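Local coordinates for protein NAD(P)H-flavin oxidoreductase (Staphylococcus epidermidis ATCC 12228, PDB 3GBH) that probably uses NAD(P)H to reduce flavins or other acceptors through a bound FMN cofactor, at residues S47-M51 / W122-Y127. Sequence-based numbering, arbitrary orientation.
Sequences SSVNM and WILPYY. With FMN (flavin mononucleotide), chain E.
Val49 packs against Tyr127, Ile123 and Trp122, joining the FMN-binding loop 47-51 to helix 113-128. Val49 CG2 comes within 3.5 Å of Tyr127 CZ, approaching the ring obliquely. The same methyl also reaches Ile123 CG2. The other branch, CG1, lies anti to the carbonyl carbon (chi1 -68°) and turns to Ile123 CG1 at 4.0 Å and to Trp122. Met51, a selenomethionine, is bent at chi2 and chi3, and its CE methyl lies 3.5 Å from Ile123 CG2. Its CB sits against Tyr127 CE2.

The polar part is at the phenol end of Tyr127. Ser48 OG lies near the ring plane, 2.7 Å from Tyr127 OH, within hydrogen-bonding range, but the serine proton has another acceptor within reach. Tyr127 OH donates to a water at 2.7 Å, and this water donates to Ser48 O at 2.8 Å. Ser48 N is bonded to Asp142 of helix 132-156 and lies 3.6 Å from FMN C8.

FMN is also bonded by residues of the second subunit, so its site lies at the dimer interface, as in nitroreductases. The helix thus meets the flavin-side loop with an apolar patch and one buried phenol, which the water links to the backbone of Ser48, a residue of the FMN pocket.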
# COMPACT_ATOMS: atom_id res chain seq x y z
N SER B 47 25.21 -12.56 -10.74
CA SER B 47 25.94 -13.81 -10.61
C SER B 47 27.05 -13.62 -9.60
O SER B 47 27.50 -12.49 -9.35
CB SER B 47 26.52 -14.25 -11.95
OG SER B 47 27.45 -13.29 -12.43
N SER B 48 27.52 -14.73 -9.04
CA SER B 48 28.55 -14.69 -8.01
C SER B 48 29.79 -14.01 -8.63
O SER B 48 30.21 -14.37 -9.72
CB SER B 48 28.83 -16.13 -7.50
OG SER B 48 29.89 -16.16 -6.56
N VAL B 49 30.33 -13.02 -7.93
CA VAL B 49 31.43 -12.15 -8.39
C VAL B 49 31.32 -11.67 -9.84
O VAL B 49 32.33 -11.39 -10.49
CB VAL B 49 32.84 -12.74 -8.07
CG1 VAL B 49 33.05 -12.69 -6.54
CG2 VAL B 49 33.01 -14.15 -8.58
N ASN B 50 30.08 -11.52 -10.31
CA ASN B 50 29.78 -11.11 -11.67
C ASN B 50 30.48 -11.95 -12.75
O ASN B 50 30.79 -11.45 -13.83
CB ASN B 50 30.11 -9.63 -11.85
CG ASN B 50 29.39 -9.01 -13.03
OD1 ASN B 50 28.27 -9.41 -13.39
ND2 ASN B 50 30.04 -8.03 -13.66
N MSE B 51 30.67 -13.23 -12.47
CA MSE B 51 31.48 -14.06 -13.35
C MSE B 51 30.65 -14.66 -14.46
O MSE B 51 31.21 -15.21 -15.38
CB MSE B 51 32.23 -15.12 -12.57
CG MSE B 51 33.49 -15.59 -13.28
SE MSE B 51 34.83 -14.18 -13.41
CE MSE B 51 35.33 -14.09 -11.54
N TRP B 122 42.02 -11.72 -4.90
CA TRP B 122 41.36 -12.71 -4.02
C TRP B 122 40.36 -13.57 -4.76
O TRP B 122 40.24 -14.77 -4.47
CB TRP B 122 40.71 -12.12 -2.74
CG TRP B 122 39.53 -11.23 -2.93
CD1 TRP B 122 39.54 -9.86 -2.99
CD2 TRP B 122 38.15 -11.62 -3.07
NE1 TRP B 122 38.27 -9.38 -3.18
CE2 TRP B 122 37.39 -10.43 -3.22
CE3 TRP B 122 37.49 -12.85 -3.08
CZ2 TRP B 122 36.02 -10.45 -3.39
CZ3 TRP B 122 36.12 -12.86 -3.25
CH2 TRP B 122 35.40 -11.66 -3.40
N ILE B 123 39.65 -12.99 -5.73
CA ILE B 123 38.63 -13.75 -6.46
C ILE B 123 39.24 -14.97 -7.18
O ILE B 123 38.71 -16.07 -7.07
CB ILE B 123 37.87 -12.85 -7.46
CG1 ILE B 123 36.98 -11.87 -6.69
CG2 ILE B 123 36.97 -13.70 -8.42
CD1 ILE B 123 36.48 -10.71 -7.54
N LEU B 124 40.35 -14.78 -7.88
CA LEU B 124 40.89 -15.86 -8.72
C LEU B 124 41.38 -17.09 -7.90
O LEU B 124 40.96 -18.21 -8.16
CB LEU B 124 41.95 -15.35 -9.72
CG LEU B 124 41.40 -14.52 -10.92
CD1 LEU B 124 42.53 -13.94 -11.78
CD2 LEU B 124 40.40 -15.34 -11.77
N PRO B 125 42.22 -16.86 -6.89
CA PRO B 125 42.61 -18.01 -6.05
C PRO B 125 41.43 -18.72 -5.40
O PRO B 125 41.46 -19.93 -5.19
CB PRO B 125 43.50 -17.38 -4.97
CG PRO B 125 43.99 -16.09 -5.57
CD PRO B 125 42.89 -15.62 -6.48
N TYR B 126 40.39 -17.98 -5.07
CA TYR B 126 39.22 -18.58 -4.45
C TYR B 126 38.48 -19.47 -5.45
O TYR B 126 38.27 -20.66 -5.18
CB TYR B 126 38.33 -17.49 -3.83
CG TYR B 126 36.95 -17.94 -3.47
CD1 TYR B 126 36.73 -18.93 -2.51
CD2 TYR B 126 35.84 -17.36 -4.08
CE1 TYR B 126 35.42 -19.34 -2.20
CE2 TYR B 126 34.57 -17.76 -3.78
CZ TYR B 126 34.36 -18.74 -2.84
OH TYR B 126 33.05 -19.10 -2.58
N TYR B 127 38.17 -18.94 -6.63
CA TYR B 127 37.43 -19.70 -7.67
C TYR B 127 38.25 -20.85 -8.23
O TYR B 127 37.72 -21.94 -8.47
CB TYR B 127 36.95 -18.76 -8.81
CG TYR B 127 35.48 -18.34 -8.71
CD1 TYR B 127 34.89 -18.08 -7.48
CD2 TYR B 127 34.68 -18.20 -9.85
CE1 TYR B 127 33.54 -17.75 -7.36
CE2 TYR B 127 33.33 -17.86 -9.76
CZ TYR B 127 32.77 -17.62 -8.50
OH TYR B 127 31.45 -17.30 -8.38
N1 FMN E . 27.60 -9.72 -3.30
C2 FMN E . 28.18 -9.50 -2.08
O2 FMN E . 28.42 -8.33 -1.71
N3 FMN E . 28.52 -10.57 -1.27
C4 FMN E . 28.27 -11.88 -1.66
O4 FMN E . 28.59 -12.80 -0.87
C4A FMN E . 27.68 -12.12 -2.92
N5 FMN E . 27.45 -13.41 -3.39
C5A FMN E . 26.62 -13.58 -4.48
C6 FMN E . 26.10 -14.85 -4.78
C7 FMN E . 25.26 -15.06 -5.84
C7M FMN E . 24.71 -16.43 -6.12
C8 FMN E . 24.91 -13.99 -6.64
C8M FMN E . 23.97 -14.21 -7.78
C9 FMN E . 25.40 -12.72 -6.37
C9A FMN E . 26.27 -12.50 -5.29
N10 FMN E . 26.78 -11.23 -4.98
C10 FMN E . 27.37 -11.02 -3.75
C1' FMN E . 26.38 -10.02 -5.81
C2' FMN E . 27.16 -10.03 -7.12
O2' FMN E . 28.47 -9.51 -6.94
C3' FMN E . 26.44 -9.16 -8.13
O3' FMN E . 25.16 -9.68 -8.38
C4' FMN E . 27.21 -8.99 -9.43
O4' FMN E . 28.38 -8.25 -9.08
C5' FMN E . 26.35 -8.26 -10.46
O5' FMN E . 25.98 -6.95 -10.00
P FMN E . 24.43 -6.54 -9.88
O1P FMN E . 24.34 -5.12 -9.32
O2P FMN E . 23.74 -7.51 -8.96
O3P FMN E . 23.72 -6.62 -11.18
O HOH W 1 29.96 -16.96 -10.65